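Local coordinates for protein acetylornithine aminotransferase (Aquifex aeolicus, PDB 2EH6) that catalyses the pyridoxal-phosphate-dependent transfer of an amino group between N(2)-acetyl-L-ornithine and 2-oxoglutarate in arginine biosynthesis, at residues Q215-Y227 with V284-R296. Numbering follows the deposited sequence.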
# COMPACT_ATOMS: atom_id res chain seq x y z
N GLN A 215 -0.61 0.06 14.78
CA GLN A 215 0.09 -0.88 15.65
C GLN A 215 -0.72 -1.30 16.87
O GLN A 215 -0.70 -2.47 17.25
CB GLN A 215 1.42 -0.26 16.11
CG GLN A 215 2.09 -1.01 17.25
CD GLN A 215 3.22 -1.91 16.80
OE1 GLN A 215 4.40 -1.61 17.03
NE2 GLN A 215 2.87 -3.03 16.16
N THR A 216 -1.42 -0.36 17.49
CA THR A 216 -2.21 -0.66 18.69
C THR A 216 -3.59 -1.24 18.42
O THR A 216 -4.20 -1.83 19.31
CB THR A 216 -2.45 0.61 19.54
OG1 THR A 216 -3.20 1.55 18.77
CG2 THR A 216 -1.13 1.24 19.98
N GLY A 217 -4.08 -1.08 17.20
CA GLY A 217 -5.41 -1.56 16.88
C GLY A 217 -5.67 -3.05 16.77
O GLY A 217 -4.75 -3.87 16.73
N ILE A 218 -6.95 -3.37 16.73
CA ILE A 218 -7.44 -4.73 16.59
C ILE A 218 -7.01 -5.68 17.71
O ILE A 218 -6.43 -6.74 17.45
CB ILE A 218 -7.05 -5.31 15.21
CG1 ILE A 218 -7.20 -4.24 14.11
CG2 ILE A 218 -7.95 -6.50 14.86
CD1 ILE A 218 -8.61 -3.63 14.00
N GLY A 219 -7.28 -5.27 18.95
CA GLY A 219 -6.98 -6.09 20.12
C GLY A 219 -5.59 -6.14 20.72
O GLY A 219 -5.41 -6.65 21.83
N ARG A 220 -4.59 -5.61 20.02
CA ARG A 220 -3.21 -5.65 20.50
C ARG A 220 -3.00 -5.23 21.96
O ARG A 220 -2.18 -5.83 22.66
CB ARG A 220 -2.32 -4.79 19.59
CG ARG A 220 -0.88 -4.61 20.07
CD ARG A 220 -0.17 -5.94 20.30
NE ARG A 220 -0.10 -6.78 19.11
CZ ARG A 220 0.44 -8.00 19.09
NH1 ARG A 220 0.95 -8.50 20.21
NH2 ARG A 220 0.45 -8.71 17.98
N THR A 221 -3.74 -4.23 22.44
CA THR A 221 -3.56 -3.77 23.81
C THR A 221 -4.60 -4.28 24.83
O THR A 221 -4.59 -3.85 25.98
CB THR A 221 -3.53 -2.23 23.89
OG1 THR A 221 -4.84 -1.71 23.62
CG2 THR A 221 -2.54 -1.66 22.88
N GLY A 222 -5.48 -5.18 24.41
CA GLY A 222 -6.48 -5.69 25.35
C GLY A 222 -7.88 -5.22 25.04
O GLY A 222 -8.86 -5.81 25.49
N GLU A 223 -7.99 -4.13 24.27
CA GLU A 223 -9.28 -3.59 23.86
C GLU A 223 -9.24 -3.59 22.34
O GLU A 223 -8.17 -3.54 21.74
CB GLU A 223 -9.46 -2.16 24.36
CG GLU A 223 -9.60 -2.02 25.87
CD GLU A 223 -10.76 -2.84 26.43
OE1 GLU A 223 -11.82 -2.89 25.77
OE2 GLU A 223 -10.61 -3.41 27.53
N PHE A 224 -10.41 -3.65 21.70
CA PHE A 224 -10.43 -3.67 20.24
C PHE A 224 -9.60 -2.51 19.70
O PHE A 224 -8.72 -2.71 18.86
CB PHE A 224 -11.86 -3.58 19.72
CG PHE A 224 -11.99 -4.06 18.31
CD1 PHE A 224 -12.02 -5.42 18.02
CD2 PHE A 224 -12.02 -3.15 17.25
CE1 PHE A 224 -12.08 -5.87 16.70
CE2 PHE A 224 -12.08 -3.59 15.94
CZ PHE A 224 -12.11 -4.96 15.66
N TYR A 225 -9.89 -1.30 20.17
CA TYR A 225 -9.13 -0.11 19.78
C TYR A 225 -8.47 0.39 21.07
O TYR A 225 -9.13 0.49 22.10
CB TYR A 225 -10.04 0.98 19.23
CG TYR A 225 -10.79 0.59 17.98
CD1 TYR A 225 -10.11 0.09 16.86
CD2 TYR A 225 -12.17 0.73 17.90
CE1 TYR A 225 -10.79 -0.24 15.70
CE2 TYR A 225 -12.86 0.40 16.75
CZ TYR A 225 -12.17 -0.08 15.65
OH TYR A 225 -12.85 -0.39 14.51
N ALA A 226 -7.18 0.69 21.01
CA ALA A 226 -6.46 1.15 22.19
C ALA A 226 -7.02 2.44 22.79
O ALA A 226 -6.93 2.66 24.00
CB ALA A 226 -4.98 1.34 21.86
N TYR A 227 -7.60 3.30 21.96
CA TYR A 227 -8.14 4.56 22.47
C TYR A 227 -9.27 4.34 23.48
O TYR A 227 -9.58 5.23 24.27
CB TYR A 227 -8.64 5.45 21.32
CG TYR A 227 -9.98 5.09 20.73
CD1 TYR A 227 -11.18 5.32 21.42
CD2 TYR A 227 -10.07 4.52 19.45
CE1 TYR A 227 -12.41 5.00 20.86
CE2 TYR A 227 -11.30 4.20 18.89
CZ TYR A 227 -12.47 4.44 19.60
OH TYR A 227 -13.68 4.09 19.04
N VAL A 284 -10.37 -12.21 11.19
CA VAL A 284 -9.60 -11.65 12.30
C VAL A 284 -10.46 -10.86 13.28
O VAL A 284 -10.35 -11.02 14.49
CB VAL A 284 -8.47 -10.74 11.77
CG1 VAL A 284 -7.80 -10.02 12.93
CG2 VAL A 284 -7.45 -11.58 11.01
N VAL A 285 -11.31 -9.99 12.76
CA VAL A 285 -12.15 -9.19 13.64
C VAL A 285 -13.06 -10.05 14.51
O VAL A 285 -13.20 -9.79 15.71
CB VAL A 285 -12.98 -8.17 12.83
CG1 VAL A 285 -14.00 -7.49 13.74
CG2 VAL A 285 -12.03 -7.11 12.24
N ASP A 286 -13.67 -11.08 13.93
CA ASP A 286 -14.54 -11.96 14.71
C ASP A 286 -13.75 -12.72 15.77
O ASP A 286 -14.17 -12.82 16.92
CB ASP A 286 -15.28 -12.95 13.81
CG ASP A 286 -16.34 -12.30 12.96
OD1 ASP A 286 -16.76 -11.17 13.30
OD2 ASP A 286 -16.76 -12.92 11.96
N GLU A 287 -12.61 -13.27 15.37
CA GLU A 287 -11.78 -14.03 16.29
C GLU A 287 -11.17 -13.17 17.39
O GLU A 287 -11.13 -13.57 18.55
CB GLU A 287 -10.67 -14.77 15.54
CG GLU A 287 -11.19 -15.80 14.56
CD GLU A 287 -12.01 -16.88 15.24
OE1 GLU A 287 -11.47 -17.57 16.12
OE2 GLU A 287 -13.21 -17.03 14.90
N VAL A 288 -10.69 -11.99 17.01
CA VAL A 288 -10.06 -11.09 17.97
C VAL A 288 -10.99 -10.61 19.07
O VAL A 288 -10.59 -10.55 20.23
CB VAL A 288 -9.45 -9.86 17.25
CG1 VAL A 288 -9.12 -8.77 18.26
CG2 VAL A 288 -8.19 -10.27 16.50
N GLU A 289 -12.22 -10.27 18.73
CA GLU A 289 -13.12 -9.80 19.77
C GLU A 289 -13.38 -10.89 20.81
O GLU A 289 -13.65 -10.59 21.97
CB GLU A 289 -14.44 -9.29 19.17
CG GLU A 289 -15.12 -10.23 18.22
CD GLU A 289 -16.27 -9.56 17.50
OE1 GLU A 289 -16.03 -8.50 16.88
OE2 GLU A 289 -17.40 -10.09 17.54
N LYS A 290 -13.27 -12.15 20.40
CA LYS A 290 -13.46 -13.27 21.32
C LYS A 290 -12.22 -13.47 22.19
O LYS A 290 -12.28 -14.05 23.27
CB LYS A 290 -13.73 -14.57 20.55
CG LYS A 290 -14.97 -14.56 19.67
CD LYS A 290 -15.07 -15.87 18.90
CE LYS A 290 -16.17 -15.82 17.86
NZ LYS A 290 -16.22 -17.09 17.07
N LEU A 291 -11.09 -12.97 21.70
CA LEU A 291 -9.80 -13.10 22.39
C LEU A 291 -9.46 -11.97 23.36
O LEU A 291 -8.56 -12.11 24.18
CB LEU A 291 -8.67 -13.21 21.36
CG LEU A 291 -8.55 -14.50 20.55
CD1 LEU A 291 -7.61 -14.27 19.37
CD2 LEU A 291 -8.04 -15.62 21.45
N LEU A 292 -10.18 -10.85 23.26
CA LEU A 292 -9.91 -9.70 24.11
C LEU A 292 -9.68 -10.03 25.58
O LEU A 292 -8.66 -9.64 26.17
CB LEU A 292 -11.02 -8.65 23.95
CG LEU A 292 -11.14 -8.05 22.55
CD1 LEU A 292 -12.22 -6.96 22.53
CD2 LEU A 292 -9.79 -7.46 22.12
N PRO A 293 -10.61 -10.77 26.21
CA PRO A 293 -10.40 -11.10 27.62
C PRO A 293 -9.08 -11.87 27.81
O PRO A 293 -8.34 -11.63 28.77
CB PRO A 293 -11.62 -11.96 27.96
CG PRO A 293 -12.67 -11.42 27.04
CD PRO A 293 -11.91 -11.27 25.74
N HIS A 294 -8.79 -12.78 26.88
CA HIS A 294 -7.55 -13.56 26.95
C HIS A 294 -6.32 -12.68 26.79
O HIS A 294 -5.34 -12.83 27.52
CB HIS A 294 -7.54 -14.64 25.87
CG HIS A 294 -8.51 -15.75 26.11
ND1 HIS A 294 -8.65 -16.82 25.25
CD2 HIS A 294 -9.39 -15.96 27.12
CE1 HIS A 294 -9.58 -17.64 25.71
NE2 HIS A 294 -10.04 -17.14 26.85
N VAL A 295 -6.38 -11.76 25.83
CA VAL A 295 -5.27 -10.84 25.60
C VAL A 295 -4.95 -10.10 26.89
O VAL A 295 -3.79 -9.99 27.29
CB VAL A 295 -5.62 -9.82 24.49
CG1 VAL A 295 -4.53 -8.77 24.38
CG2 VAL A 295 -5.80 -10.54 23.16
N ARG A 296 -5.99 -9.60 27.54
CA ARG A 296 -5.83 -8.86 28.79
C ARG A 296 -5.19 -9.70 29.89
O ARG A 296 -4.28 -9.24 30.57
CB ARG A 296 -7.18 -8.32 29.28
CG ARG A 296 -7.74 -7.17 28.45
CD ARG A 296 -8.91 -6.48 29.17
NE ARG A 296 -10.10 -7.32 29.23
CZ ARG A 296 -11.04 -7.37 28.28
NH1 ARG A 296 -10.92 -6.63 27.19
NH2 ARG A 296 -12.10 -8.15 28.44
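Arg296 supplies the polar grip, its NH1 lying 2.8 Å from Gly222 O in a hydrogen bond bent at the hydrogen (130°). The same NH1 stands 3.3 Å from Glu223 OE2 in a salt bridge. A bend at chi3 (-70°) folds the guanidinium back over Leu292 O and Pro293 CA, while the carboxylate plane runs within 9° of its own. Replacing Arg296 with an alanine removes the guanidinium, which would probably leave Gly222 O without this donor and Glu223 without the positive charge it meets across this contact.

Packing against the loop backbone illustrates how a glycine lets a loop lie close against a helix. Leu292 CD2 sits 3.7 Å from Gly219 CA, where a side chain would run into Val288 CG1, and Val295 CG1 rests 3.4 Å from Gly219 O. Gly219 belongs to two overlapping turns, type I' (Gly217 to Arg220) and type I (Gly219 to Gly222).

Among apolar side chains, Ile218 CG2 meets Val284 CG1 and Val288 CG2, and Phe224, with CG anti to its N, brings CZ to 3.7 Å from Val285 CG1.

Leu79 of helix 70-81 packs on both Phe224 and Val285. Ile218 also touches Leu239, so the loop lies between helix 275-308 and strand 236-239, and its Gln215 touches the cofactor.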